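Local coordinates for minor structural protein 5 (Lactococcus phage Tuc2009, PDB 5E7T), which is probably an accessory protein of the phage tail baseplate and may bind carbohydrate on the host cell surface, at residues R111-E116 and G156-L161; D84-S89 and S145-Y150; T103-F108 and G171-R176; S258-V263 and S275-F280. One frame throughout, in Å; residues are numbered along the deposited sequence.

Overall arrangement
Contacts 1, 2 and 3 belong to one beta domain, and contact 4 lies in the separate C-terminal domain, its centre about 49 Å from that of contact 3. Contacts 1 and 2 are backbone ladders in different sheets, each part buried and part open; they touch where the Tyr114 ring packs on Pro148. Contact 3, the most buried, shares strand 104-114 with contact 1 but has no hydrogen bond between its segments: aromatic and aliphatic side chains join the two sheets across the core. Contact 4 is again a ladder, yet there chains of Minor structural protein 4 cover parts of it. A sulfate is bound at contact 1 by Arg113 and at contact 3 by Ala107 N.

Contact 1: residues R111-E116 and G156-L161; sequences RQRYTE and GTQAIL. With SO4 (sulfate ion), chain G.
Arg113 and Gln158 face each other as a hydrogen-bonded pair of an antiparallel ladder, with Arg113 N 2.9 Å from Gln158 O and Gln158 N 3.0 Å from Arg113 O. Arg111 and Ile160 make a second such pair, Arg111 N reaching Ile160 O at 2.8 Å, and Gln112 with Ala159 forms the non-hydrogen-bonded pair between them. Where the ladder ends, Thr115 N meets Gly156 O at 2.8 Å.

Among the polar side chains, Arg113 and Gln158 rise side by side from the same face. Similar first torsions (chi1 71° and 79°) send both chains out alike, and both are extended beyond CG. The amide lies at the guanidinium edge, the two planes only 4° apart. A sulfate, probably from the crystallisation liquor, also sits at this group's edge: Arg113 NH2 binds its O2 at 2.8 Å, and NH1 adds a weak bond to the same oxygen.

Apolar contacts are few. Thr115 CG2 lies 3.7 Å from Gln158 CG, and the Thr157 and Tyr114 side chains lie side by side, Thr157 CG2 3.8 Å from Tyr114 CD1.

The paired strands are the inner two of a four-stranded antiparallel sheet, one layer of a beta sandwich, consistent with the galactose-binding-like fold of its family.

Contact 2: residues D84-S89 and S145-Y150; sequences DKYTMS and STIPPY
Asp84 to Tyr86 and Ser145 to Ile147 form a short antiparallel pairing at the margin of the five-stranded sheet, where strand 139-146 is the outermost strand within the chain and strand 85-98 its inner neighbour. Tyr86 and Ser145 make a hydrogen-bonded pair: Tyr86 N lies 3.0 Å from Ser145 O, and Ser145 N is 2.8 Å from Tyr86 O. Lys85 and Thr146 follow as a non-hydrogen-bonded pair. Beyond the end of strand 139-146 the pairing runs one step further, Ile147 N reaching Asp84 O at 3.0 Å in a nearly straight bond of 176°.

In the beta sandwich of this domain, the two faces of the pairing have different surroundings. Tyr86 and Ser145 point to the inner one, where Cys123 touches the Tyr86 ring, Ile122 touches Ile147, and Thr124 N gives Ser145 OG a weak hydrogen bond. Ile147 sends its ethyl arm obliquely against the Tyr86 ring: CG1, beside the backbone N (chi1 -57°), comes within 3.6 Å of Tyr86 CD1. Tyr80 packs on both of these side chains.

On the exposed face Lys85 and Thr146 lie side by side, pointing the same way. The lysine chain bends at chi2 (-113°), which carries its CD, CE and NZ past the threonine hydroxyl; Lys85 NZ to Thr146 OG1, at 3.4 Å, is a weak hydrogen bond.

Contact 3: residues T103-F108 and G171-R176; sequences TTISAF and GSFTIR. With SO4 (sulfate ion), chain H.
Phe108 and Phe173 meet in the hydrophobic core of a beta sandwich, the first from strand 104-114 of the four-stranded sheet, the second from strand 171-184 of the five-stranded sheet. The two side chains approach from opposite directions, and the segments share no hydrogen bond. The rings meet obliquely, planes at 48° and centroids 4.9 Å apart, and the nearest atoms are Phe108 CZ and Phe173 CZ at 3.4 Å. With CG opposite its backbone N (chi1 -174°), the Phe108 side chain extends toward strand 171-184.

Aliphatic groups fill in around this pair. Ile175 CD1 lies 4.3 Å from Phe108 CZ, and Ile105 CD1 approaches Phe173 CE2 at 4.4 Å. At the end of the contact Thr103 turns its methyl CG2 to the Gly171 backbone, 4.1 Å from Gly171 N, while its hydroxyl bonds to Gln169 O. Trp97 and Phe94 of strand 85-98 widen the core, Trp97 meeting the Phe173 ring and Phe94 touching Phe108 and Ile175.

The chain turns a corner at Ala107, just before Phe108. There a sulfate, probably from the crystallisation liquor, accepts an almost straight hydrogen bond from Ala107 N to its O3 at 3.0 Å.

Contact 4: residues S258-V263 and S275-F280; sequences SYNVQV and SESVAF
The Phe280 ring carries Tyr259 CB over one face, a CH-pi contact 3.8 Å from the ring centroid and 27° off the normal. Val261 CG1 comes to it obliquely, 4.1 Å from Phe280 CE1. The Tyr259 ring is nearly parallel to the phenylalanine, planes at 23°, but slid so far along that the two barely overlap. Phe280 CG sits between its backbone N and carbonyl carbon (chi1 73°), which swings the ring across toward the neighbouring strand.

Tyr259 with Phe280 and Val261 with Val278 are the hydrogen-bonded pairs of an antiparallel ladder, exemplified by Tyr259 N to Phe280 O at 2.8 Å. The two valines lie side by side, CG1 to CG1 at 3.5 Å. This edge of a four-stranded sheet recalls the F and G strands of a fibronectin type III-like domain, and the bond from Tyr259 OH to Lys254 N is consistent with a tyrosine corner.

At the other end Ser275 takes over: its OG accepts from Val263 N at 3.0 Å and gives to Glu276 O at 3.0 Å, while Ser275 N binds Val263 O. One chain of Minor structural protein 4 packs on Val261 and Phe280; on another, Glu43 and Lys24 bind Ser277 OG and O respectively.

Contact 1: residues R111-E116 and G156-L161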
loop_
_atom_site.group_PDB
_atom_site.type_symbol
_atom_site.label_atom_id
_atom_site.label_comp_id
_atom_site.label_asym_id
_atom_site.label_seq_id
_atom_site.Cartn_x
_atom_site.Cartn_y
_atom_site.Cartn_z
ATOM N N ARG B 111 -26.625 -52.078 -1.609
ATOM C CA ARG B 111 -25.617 -52.485 -0.651
ATOM C C ARG B 111 -24.331 -51.668 -0.629
ATOM O O ARG B 111 -23.786 -51.311 -1.684
ATOM C CB ARG B 111 -25.309 -53.979 -0.924
ATOM C CG ARG B 111 -23.918 -54.517 -0.575
ATOM C CD ARG B 111 -23.798 -56.017 -0.780
ATOM N NE ARG B 111 -24.963 -56.743 -0.278
ATOM C CZ ARG B 111 -25.179 -58.051 -0.412
ATOM N NH1 ARG B 111 -24.278 -58.825 -1.015
ATOM N NH2 ARG B 111 -26.301 -58.593 0.047
ATOM N N GLN B 112 -23.841 -51.428 0.611
ATOM C CA GLN B 112 -22.534 -50.852 0.927
ATOM C C GLN B 112 -21.721 -52.106 1.210
ATOM O O GLN B 112 -22.181 -52.967 1.977
ATOM C CB GLN B 112 -22.573 -49.992 2.195
ATOM C CG GLN B 112 -22.720 -48.515 1.954
ATOM C CD GLN B 112 -22.685 -47.745 3.254
ATOM O OE1 GLN B 112 -23.418 -48.052 4.203
ATOM N NE2 GLN B 112 -21.899 -46.667 3.298
ATOM N N ARG B 113 -20.552 -52.252 0.560
ATOM C CA ARG B 113 -19.717 -53.447 0.712
ATOM C C ARG B 113 -18.257 -53.194 0.409
ATOM O O ARG B 113 -17.933 -52.203 -0.240
ATOM C CB ARG B 113 -20.232 -54.567 -0.207
ATOM C CG ARG B 113 -19.979 -54.338 -1.693
ATOM C CD ARG B 113 -20.496 -55.511 -2.452
ATOM N NE ARG B 113 -20.247 -55.369 -3.877
ATOM C CZ ARG B 113 -20.459 -56.330 -4.767
ATOM N NH1 ARG B 113 -20.919 -57.513 -4.378
ATOM N NH2 ARG B 113 -20.206 -56.120 -6.051
ATOM N N TYR B 114 -17.382 -54.131 0.841
ATOM C CA TYR B 114 -15.949 -54.100 0.566
ATOM C C TYR B 114 -15.782 -54.517 -0.910
ATOM O O TYR B 114 -16.685 -55.141 -1.486
ATOM C CB TYR B 114 -15.147 -55.006 1.541
ATOM C CG TYR B 114 -15.039 -54.474 2.957
ATOM C CD1 TYR B 114 -14.147 -53.452 3.275
ATOM C CD2 TYR B 114 -15.826 -54.990 3.980
ATOM C CE1 TYR B 114 -14.081 -52.922 4.567
ATOM C CE2 TYR B 114 -15.753 -54.481 5.280
ATOM C CZ TYR B 114 -14.885 -53.438 5.567
ATOM O OH TYR B 114 -14.827 -52.924 6.847
ATOM N N THR B 115 -14.684 -54.118 -1.545
ATOM C CA THR B 115 -14.512 -54.448 -2.950
ATOM C C THR B 115 -13.450 -55.531 -3.122
ATOM O O THR B 115 -13.499 -56.527 -2.388
ATOM C CB THR B 115 -14.301 -53.196 -3.795
ATOM O OG1 THR B 115 -13.114 -52.507 -3.372
ATOM C CG2 THR B 115 -15.515 -52.285 -3.776
ATOM N N GLU B 116 -12.515 -55.348 -4.100
ATOM C CA GLU B 116 -11.488 -56.308 -4.501
ATOM C C GLU B 116 -10.908 -57.073 -3.363
ATOM O O GLU B 116 -10.476 -56.496 -2.357
ATOM C CB GLU B 116 -10.385 -55.683 -5.348
ATOM C CG GLU B 116 -10.621 -55.858 -6.832
ATOM C CD GLU B 116 -11.718 -54.999 -7.431
ATOM O OE1 GLU B 116 -12.056 -53.940 -6.846
ATOM O OE2 GLU B 116 -12.221 -55.382 -8.513
ATOM N N GLY B 156 -10.873 -51.678 -0.371
ATOM C CA GLY B 156 -11.778 -50.560 -0.564
ATOM C C GLY B 156 -13.234 -50.906 -0.359
ATOM O O GLY B 156 -13.559 -52.045 -0.028
ATOM N N THR B 157 -14.120 -49.893 -0.501
ATOM C CA THR B 157 -15.568 -50.038 -0.394
ATOM C C THR B 157 -16.273 -49.413 -1.616
ATOM O O THR B 157 -15.629 -48.761 -2.459
ATOM C CB THR B 157 -16.113 -49.476 0.930
ATOM O OG1 THR B 157 -16.058 -48.050 0.905
ATOM C CG2 THR B 157 -15.426 -50.052 2.171
ATOM N N GLN B 158 -17.609 -49.638 -1.694
ATOM C CA GLN B 158 -18.532 -49.133 -2.714
ATOM C C GLN B 158 -19.957 -49.230 -2.197
ATOM O O GLN B 158 -20.210 -49.999 -1.270
ATOM C CB GLN B 158 -18.392 -49.890 -4.043
ATOM C CG GLN B 158 -19.074 -51.258 -4.090
ATOM C CD GLN B 158 -19.011 -51.900 -5.454
ATOM O OE1 GLN B 158 -18.582 -51.305 -6.448
ATOM N NE2 GLN B 158 -19.460 -53.131 -5.536
ATOM N N ALA B 159 -20.883 -48.456 -2.800
ATOM C CA ALA B 159 -22.314 -48.468 -2.484
ATOM C C ALA B 159 -23.044 -48.547 -3.802
ATOM O O ALA B 159 -22.906 -47.639 -4.623
ATOM C CB ALA B 159 -22.712 -47.211 -1.747
ATOM N N ILE B 160 -23.754 -49.668 -4.055
ATOM C CA ILE B 160 -24.448 -49.843 -5.330
ATOM C C ILE B 160 -25.846 -50.417 -5.203
ATOM O O ILE B 160 -26.163 -51.131 -4.242
ATOM C CB ILE B 160 -23.613 -50.691 -6.339
ATOM C CG1 ILE B 160 -23.266 -52.087 -5.796
ATOM C CG2 ILE B 160 -22.384 -49.961 -6.815
ATOM C CD1 ILE B 160 -22.811 -53.045 -6.791
ATOM N N LEU B 161 -26.665 -50.135 -6.223
ATOM C CA LEU B 161 -27.955 -50.756 -6.450
ATOM C C LEU B 161 -27.584 -51.727 -7.568
ATOM O O LEU B 161 -27.193 -51.279 -8.658
ATOM C CB LEU B 161 -29.024 -49.764 -6.931
ATOM C CG LEU B 161 -30.259 -50.380 -7.598
ATOM C CD1 LEU B 161 -31.073 -51.180 -6.642
ATOM C CD2 LEU B 161 -31.124 -49.323 -8.205
HETATM S S SO4 G . -21.347 -59.150 -7.969
HETATM O O1 SO4 G . -22.148 -60.024 -7.100
HETATM O O2 SO4 G . -20.164 -58.701 -7.225
HETATM O O3 SO4 G . -20.905 -59.860 -9.173
HETATM O O4 SO4 G . -22.164 -58.009 -8.384
#

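Contact 2: residues D84-S89 and S145-Y150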
loop_
_atom_site.group_PDB
_atom_site.type_symbol
_atom_site.label_atom_id
_atom_site.label_comp_id
_atom_site.label_asym_id
_atom_site.label_seq_id
_atom_site.Cartn_x
_atom_site.Cartn_y
_atom_site.Cartn_z
ATOM N N ASP B 84 -21.712 -53.031 15.334
ATOM C CA ASP B 84 -22.802 -52.086 15.490
ATOM C C ASP B 84 -23.889 -52.460 14.502
ATOM O O ASP B 84 -23.584 -53.081 13.473
ATOM C CB ASP B 84 -22.308 -50.655 15.203
ATOM C CG ASP B 84 -21.705 -49.940 16.396
ATOM O OD1 ASP B 84 -21.485 -50.603 17.445
ATOM O OD2 ASP B 84 -21.473 -48.714 16.297
ATOM N N LYS B 85 -25.154 -52.109 14.789
ATOM C CA LYS B 85 -26.219 -52.428 13.839
ATOM C C LYS B 85 -26.668 -51.151 13.181
ATOM O O LYS B 85 -26.601 -50.081 13.791
ATOM C CB LYS B 85 -27.420 -53.134 14.485
ATOM C CG LYS B 85 -27.065 -54.080 15.607
ATOM C CD LYS B 85 -27.339 -55.512 15.271
ATOM C CE LYS B 85 -26.524 -56.435 16.131
ATOM N NZ LYS B 85 -27.023 -57.833 16.059
ATOM N N TYR B 86 -27.086 -51.257 11.921
ATOM C CA TYR B 86 -27.628 -50.165 11.120
ATOM C C TYR B 86 -28.866 -50.725 10.459
ATOM O O TYR B 86 -28.865 -51.907 10.121
ATOM C CB TYR B 86 -26.622 -49.675 10.083
ATOM C CG TYR B 86 -25.519 -48.846 10.690
ATOM C CD1 TYR B 86 -24.472 -49.443 11.390
ATOM C CD2 TYR B 86 -25.496 -47.463 10.538
ATOM C CE1 TYR B 86 -23.456 -48.683 11.966
ATOM C CE2 TYR B 86 -24.480 -46.690 11.105
ATOM C CZ TYR B 86 -23.457 -47.309 11.813
ATOM O OH TYR B 86 -22.447 -46.566 12.372
ATOM N N THR B 87 -29.940 -49.932 10.348
ATOM C CA THR B 87 -31.181 -50.396 9.755
ATOM C C THR B 87 -31.498 -49.611 8.490
ATOM O O THR B 87 -31.491 -48.376 8.502
ATOM C CB THR B 87 -32.327 -50.411 10.796
ATOM O OG1 THR B 87 -31.958 -51.238 11.905
ATOM C CG2 THR B 87 -33.633 -50.923 10.227
ATOM N N MET B 88 -31.794 -50.342 7.402
ATOM C CA MET B 88 -32.168 -49.764 6.125
ATOM C C MET B 88 -33.647 -49.954 5.933
ATOM O O MET B 88 -34.157 -51.010 6.271
ATOM C CB MET B 88 -31.384 -50.404 4.992
ATOM C CG MET B 88 -29.943 -50.020 4.989
ATOM S SD MET B 88 -29.133 -50.731 3.550
ATOM C CE MET B 88 -29.448 -49.401 2.329
ATOM N N SER B 89 -34.342 -48.924 5.432
ATOM C CA SER B 89 -35.799 -48.875 5.175
ATOM C C SER B 89 -36.001 -48.136 3.845
ATOM O O SER B 89 -35.281 -47.172 3.581
ATOM C CB SER B 89 -36.543 -48.150 6.300
ATOM O OG SER B 89 -35.677 -47.527 7.243
ATOM N N SER B 145 -28.615 -54.632 9.605
ATOM C CA SER B 145 -27.331 -55.199 9.236
ATOM C C SER B 145 -26.297 -55.021 10.351
ATOM O O SER B 145 -26.275 -53.972 10.987
ATOM C CB SER B 145 -26.831 -54.536 7.960
ATOM O OG SER B 145 -27.679 -54.847 6.868
ATOM N N THR B 146 -25.447 -56.040 10.593
ATOM C CA THR B 146 -24.359 -55.958 11.570
ATOM C C THR B 146 -23.026 -55.678 10.829
ATOM O O THR B 146 -22.628 -56.418 9.906
ATOM C CB THR B 146 -24.291 -57.207 12.437
ATOM O OG1 THR B 146 -25.561 -57.414 13.037
ATOM C CG2 THR B 146 -23.257 -57.094 13.519
ATOM N N ILE B 147 -22.365 -54.585 11.228
ATOM C CA ILE B 147 -21.105 -54.145 10.640
ATOM C C ILE B 147 -20.049 -55.237 10.768
ATOM O O ILE B 147 -19.781 -55.699 11.883
ATOM C CB ILE B 147 -20.655 -52.764 11.196
ATOM C CG1 ILE B 147 -21.725 -51.683 10.979
ATOM C CG2 ILE B 147 -19.309 -52.341 10.622
ATOM C CD1 ILE B 147 -22.147 -51.446 9.517
ATOM N N PRO B 148 -19.494 -55.712 9.628
ATOM C CA PRO B 148 -18.477 -56.772 9.699
ATOM C C PRO B 148 -17.122 -56.231 10.193
ATOM O O PRO B 148 -16.870 -55.003 10.152
ATOM C CB PRO B 148 -18.409 -57.270 8.256
ATOM C CG PRO B 148 -18.724 -56.065 7.451
ATOM C CD PRO B 148 -19.725 -55.281 8.232
ATOM N N PRO B 149 -16.215 -57.123 10.656
ATOM C CA PRO B 149 -14.917 -56.640 11.127
ATOM C C PRO B 149 -14.101 -56.016 10.005
ATOM O O PRO B 149 -14.232 -56.422 8.837
ATOM C CB PRO B 149 -14.265 -57.889 11.719
ATOM C CG PRO B 149 -14.906 -58.996 11.043
ATOM C CD PRO B 149 -16.308 -58.588 10.788
ATOM N N TYR B 150 -13.257 -55.019 10.376
ATOM C CA TYR B 150 -12.416 -54.300 9.434
ATOM C C TYR B 150 -11.550 -55.259 8.652
ATOM O O TYR B 150 -11.100 -56.265 9.202
ATOM C CB TYR B 150 -11.534 -53.266 10.151
ATOM C CG TYR B 150 -12.253 -52.128 10.851
ATOM C CD1 TYR B 150 -13.120 -51.290 10.157
ATOM C CD2 TYR B 150 -11.959 -51.804 12.172
ATOM C CE1 TYR B 150 -13.751 -50.211 10.788
ATOM C CE2 TYR B 150 -12.577 -50.728 12.813
ATOM C CZ TYR B 150 -13.469 -49.926 12.117
ATOM O OH TYR B 150 -14.085 -48.871 12.757
#

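Contact 3: residues T103-F108 and G171-R176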
loop_
_atom_site.group_PDB
_atom_site.type_symbol
_atom_site.label_atom_id
_atom_site.label_comp_id
_atom_site.label_asym_id
_atom_site.label_seq_id
_atom_site.Cartn_x
_atom_site.Cartn_y
_atom_site.Cartn_z
ATOM N N THR B 103 -34.686 -66.336 -18.016
ATOM C CA THR B 103 -33.977 -65.300 -17.273
ATOM C C THR B 103 -34.256 -65.343 -15.757
ATOM O O THR B 103 -35.402 -65.323 -15.299
ATOM C CB THR B 103 -34.225 -63.938 -17.907
ATOM O OG1 THR B 103 -34.201 -64.107 -19.326
ATOM C CG2 THR B 103 -33.172 -62.924 -17.511
ATOM N N THR B 104 -33.152 -65.365 -15.010
ATOM C CA THR B 104 -33.040 -65.457 -13.569
ATOM C C THR B 104 -32.487 -64.156 -12.957
ATOM O O THR B 104 -31.511 -63.579 -13.451
ATOM C CB THR B 104 -32.186 -66.686 -13.269
ATOM O OG1 THR B 104 -32.946 -67.833 -13.636
ATOM C CG2 THR B 104 -31.743 -66.786 -11.821
ATOM N N ILE B 105 -33.130 -63.715 -11.870
ATOM C CA ILE B 105 -32.763 -62.535 -11.107
ATOM C C ILE B 105 -31.909 -62.989 -9.923
ATOM O O ILE B 105 -32.360 -63.822 -9.128
ATOM C CB ILE B 105 -34.046 -61.818 -10.624
ATOM C CG1 ILE B 105 -34.865 -61.259 -11.791
ATOM C CG2 ILE B 105 -33.748 -60.762 -9.566
ATOM C CD1 ILE B 105 -34.309 -59.984 -12.490
ATOM N N SER B 106 -30.701 -62.440 -9.793
ATOM C CA SER B 106 -29.834 -62.733 -8.661
ATOM C C SER B 106 -29.085 -61.476 -8.216
ATOM O O SER B 106 -28.950 -60.535 -8.992
ATOM C CB SER B 106 -28.881 -63.876 -8.974
ATOM O OG SER B 106 -27.883 -63.469 -9.892
ATOM N N ALA B 107 -28.616 -61.473 -6.952
ATOM C CA ALA B 107 -27.910 -60.396 -6.239
ATOM C C ALA B 107 -28.616 -59.070 -6.453
ATOM O O ALA B 107 -28.041 -58.102 -6.948
ATOM C CB ALA B 107 -26.447 -60.334 -6.643
ATOM N N PHE B 108 -29.914 -59.075 -6.147
ATOM C CA PHE B 108 -30.775 -57.920 -6.317
ATOM C C PHE B 108 -30.862 -57.234 -4.984
ATOM O O PHE B 108 -31.641 -57.669 -4.123
ATOM C CB PHE B 108 -32.173 -58.340 -6.861
ATOM C CG PHE B 108 -33.090 -57.189 -7.209
ATOM C CD1 PHE B 108 -32.580 -55.907 -7.435
ATOM C CD2 PHE B 108 -34.460 -57.383 -7.325
ATOM C CE1 PHE B 108 -33.430 -54.837 -7.731
ATOM C CE2 PHE B 108 -35.315 -56.310 -7.635
ATOM C CZ PHE B 108 -34.796 -55.047 -7.829
ATOM N N GLY B 171 -33.446 -59.454 -19.679
ATOM C CA GLY B 171 -34.396 -59.126 -18.636
ATOM C C GLY B 171 -34.287 -57.657 -18.329
ATOM O O GLY B 171 -33.191 -57.084 -18.401
ATOM N N SER B 172 -35.419 -57.043 -17.982
ATOM C CA SER B 172 -35.484 -55.623 -17.600
ATOM C C SER B 172 -36.665 -55.332 -16.682
ATOM O O SER B 172 -37.643 -56.075 -16.670
ATOM C CB SER B 172 -35.527 -54.709 -18.826
ATOM O OG SER B 172 -36.530 -55.140 -19.729
ATOM N N PHE B 173 -36.555 -54.267 -15.898
ATOM C CA PHE B 173 -37.627 -53.786 -15.040
ATOM C C PHE B 173 -37.464 -52.292 -14.804
ATOM O O PHE B 173 -36.391 -51.748 -15.054
ATOM C CB PHE B 173 -37.756 -54.575 -13.708
ATOM C CG PHE B 173 -36.548 -54.576 -12.804
ATOM C CD1 PHE B 173 -36.301 -53.511 -11.945
ATOM C CD2 PHE B 173 -35.653 -55.640 -12.814
ATOM C CE1 PHE B 173 -35.169 -53.504 -11.131
ATOM C CE2 PHE B 173 -34.513 -55.625 -12.011
ATOM C CZ PHE B 173 -34.280 -54.560 -11.178
ATOM N N THR B 174 -38.527 -51.636 -14.342
ATOM C CA THR B 174 -38.499 -50.223 -13.996
ATOM C C THR B 174 -38.950 -50.167 -12.574
ATOM O O THR B 174 -39.944 -50.801 -12.223
ATOM C CB THR B 174 -39.325 -49.404 -14.953
ATOM O OG1 THR B 174 -38.947 -49.754 -16.294
ATOM C CG2 THR B 174 -39.140 -47.944 -14.731
ATOM N N ILE B 175 -38.158 -49.505 -11.735
ATOM C CA ILE B 175 -38.360 -49.409 -10.294
ATOM C C ILE B 175 -38.366 -47.971 -9.846
ATOM O O ILE B 175 -37.598 -47.153 -10.356
ATOM C CB ILE B 175 -37.295 -50.258 -9.530
ATOM C CG1 ILE B 175 -37.624 -50.387 -8.018
ATOM C CG2 ILE B 175 -35.857 -49.768 -9.774
ATOM C CD1 ILE B 175 -36.644 -51.230 -7.182
ATOM N N ARG B 176 -39.236 -47.666 -8.890
ATOM C CA ARG B 176 -39.336 -46.360 -8.279
ATOM C C ARG B 176 -38.865 -46.515 -6.852
ATOM O O ARG B 176 -39.243 -47.483 -6.194
ATOM C CB ARG B 176 -40.755 -45.840 -8.359
ATOM C CG ARG B 176 -41.082 -45.404 -9.766
ATOM C CD ARG B 176 -42.503 -44.961 -9.880
ATOM N NE ARG B 176 -42.779 -44.406 -11.198
ATOM C CZ ARG B 176 -43.950 -43.890 -11.548
ATOM N NH1 ARG B 176 -44.948 -43.839 -10.673
ATOM N NH2 ARG B 176 -44.132 -43.412 -12.770
HETATM S S SO4 H . -28.549 -63.757 -4.164
HETATM O O1 SO4 H . -28.838 -64.890 -3.294
HETATM O O2 SO4 H . -27.102 -63.488 -4.164
HETATM O O3 SO4 H . -28.988 -64.092 -5.523
HETATM O O4 SO4 H . -29.268 -62.559 -3.658
#

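Contact 4: residues S258-V263 and S275-F280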
loop_
_atom_site.group_PDB
_atom_site.type_symbol
_atom_site.label_atom_id
_atom_site.label_comp_id
_atom_site.label_asym_id
_atom_site.label_seq_id
_atom_site.Cartn_x
_atom_site.Cartn_y
_atom_site.Cartn_z
ATOM N N SER B 258 -21.471 -41.260 30.910
ATOM C CA SER B 258 -21.737 -39.827 30.997
ATOM C C SER B 258 -22.660 -39.454 29.859
ATOM O O SER B 258 -22.517 -39.987 28.757
ATOM C CB SER B 258 -20.442 -39.031 30.843
ATOM O OG SER B 258 -19.408 -39.448 31.721
ATOM N N TYR B 259 -23.569 -38.505 30.101
ATOM C CA TYR B 259 -24.497 -38.003 29.087
ATOM C C TYR B 259 -24.622 -36.483 29.182
ATOM O O TYR B 259 -24.330 -35.915 30.244
ATOM C CB TYR B 259 -25.887 -38.634 29.286
ATOM C CG TYR B 259 -25.982 -40.078 28.844
ATOM C CD1 TYR B 259 -26.201 -40.403 27.512
ATOM C CD2 TYR B 259 -25.895 -41.119 29.763
ATOM C CE1 TYR B 259 -26.302 -41.728 27.096
ATOM C CE2 TYR B 259 -26.001 -42.450 29.360
ATOM C CZ TYR B 259 -26.175 -42.753 28.017
ATOM O OH TYR B 259 -26.231 -44.056 27.567
ATOM N N ASN B 260 -25.071 -35.828 28.079
ATOM C CA ASN B 260 -25.380 -34.397 28.058
ATOM C C ASN B 260 -26.769 -34.225 27.493
ATOM O O ASN B 260 -27.116 -34.824 26.478
ATOM C CB ASN B 260 -24.465 -33.589 27.193
ATOM C CG ASN B 260 -23.040 -33.571 27.552
ATOM O OD1 ASN B 260 -22.625 -32.911 28.515
ATOM N ND2 ASN B 260 -22.261 -34.101 26.622
ATOM N N VAL B 261 -27.541 -33.365 28.121
ATOM C CA VAL B 261 -28.909 -33.066 27.738
ATOM C C VAL B 261 -29.079 -31.558 27.715
ATOM O O VAL B 261 -28.511 -30.829 28.537
ATOM C CB VAL B 261 -29.975 -33.824 28.612
ATOM C CG1 VAL B 261 -29.708 -33.665 30.097
ATOM C CG2 VAL B 261 -31.417 -33.434 28.277
ATOM N N GLN B 262 -29.801 -31.104 26.710
ATOM C CA GLN B 262 -30.175 -29.720 26.489
ATOM C C GLN B 262 -31.603 -29.773 25.930
ATOM O O GLN B 262 -31.970 -30.778 25.307
ATOM C CB GLN B 262 -29.166 -28.982 25.587
ATOM C CG GLN B 262 -28.785 -29.716 24.320
ATOM C CD GLN B 262 -27.708 -29.062 23.508
ATOM O OE1 GLN B 262 -27.175 -27.989 23.855
ATOM N NE2 GLN B 262 -27.398 -29.684 22.368
ATOM N N VAL B 263 -32.435 -28.761 26.267
ATOM C CA VAL B 263 -33.846 -28.684 25.855
ATOM C C VAL B 263 -34.068 -27.390 25.087
ATOM O O VAL B 263 -33.420 -26.386 25.377
ATOM C CB VAL B 263 -34.810 -28.763 27.077
ATOM C CG1 VAL B 263 -36.283 -28.773 26.653
ATOM C CG2 VAL B 263 -34.486 -29.953 27.986
ATOM N N SER B 275 -31.096 -24.858 25.102
ATOM C CA SER B 275 -30.678 -24.443 26.449
ATOM C C SER B 275 -29.210 -24.789 26.703
ATOM O O SER B 275 -28.582 -25.516 25.922
ATOM C CB SER B 275 -31.517 -25.147 27.512
ATOM O OG SER B 275 -31.042 -26.470 27.700
ATOM N N GLU B 276 -28.683 -24.305 27.836
ATOM C CA GLU B 276 -27.329 -24.595 28.285
ATOM C C GLU B 276 -27.324 -26.081 28.589
ATOM O O GLU B 276 -28.344 -26.586 29.056
ATOM C CB GLU B 276 -27.044 -23.779 29.535
ATOM C CG GLU B 276 -25.594 -23.791 29.968
ATOM C CD GLU B 276 -25.298 -22.845 31.116
ATOM O OE1 GLU B 276 -26.172 -22.005 31.452
ATOM O OE2 GLU B 276 -24.172 -22.932 31.663
ATOM N N SER B 277 -26.264 -26.811 28.218
ATOM C CA SER B 277 -26.281 -28.259 28.455
ATOM C C SER B 277 -26.080 -28.579 29.935
ATOM O O SER B 277 -25.528 -27.770 30.675
ATOM C CB SER B 277 -25.252 -28.982 27.595
ATOM O OG SER B 277 -23.949 -28.842 28.139
ATOM N N VAL B 278 -26.589 -29.732 30.368
ATOM C CA VAL B 278 -26.425 -30.224 31.725
ATOM C C VAL B 278 -25.871 -31.643 31.601
ATOM O O VAL B 278 -26.258 -32.373 30.686
ATOM C CB VAL B 278 -27.694 -30.069 32.613
ATOM C CG1 VAL B 278 -28.680 -31.211 32.439
ATOM C CG2 VAL B 278 -27.317 -29.915 34.073
ATOM N N ALA B 279 -24.893 -31.987 32.442
ATOM C CA ALA B 279 -24.265 -33.299 32.407
ATOM C C ALA B 279 -24.617 -34.207 33.601
ATOM O O ALA B 279 -24.713 -33.768 34.760
ATOM C CB ALA B 279 -22.772 -33.147 32.290
ATOM N N PHE B 280 -24.823 -35.490 33.296
ATOM C CA PHE B 280 -25.100 -36.485 34.305
ATOM C C PHE B 280 -24.431 -37.756 33.901
ATOM O O PHE B 280 -23.962 -37.853 32.769
ATOM C CB PHE B 280 -26.602 -36.672 34.496
ATOM C CG PHE B 280 -27.336 -37.399 33.400
ATOM C CD1 PHE B 280 -27.770 -36.721 32.262
ATOM C CD2 PHE B 280 -27.662 -38.745 33.536
ATOM C CE1 PHE B 280 -28.488 -37.383 31.264
ATOM C CE2 PHE B 280 -28.369 -39.412 32.529
ATOM C CZ PHE B 280 -28.791 -38.724 31.407
#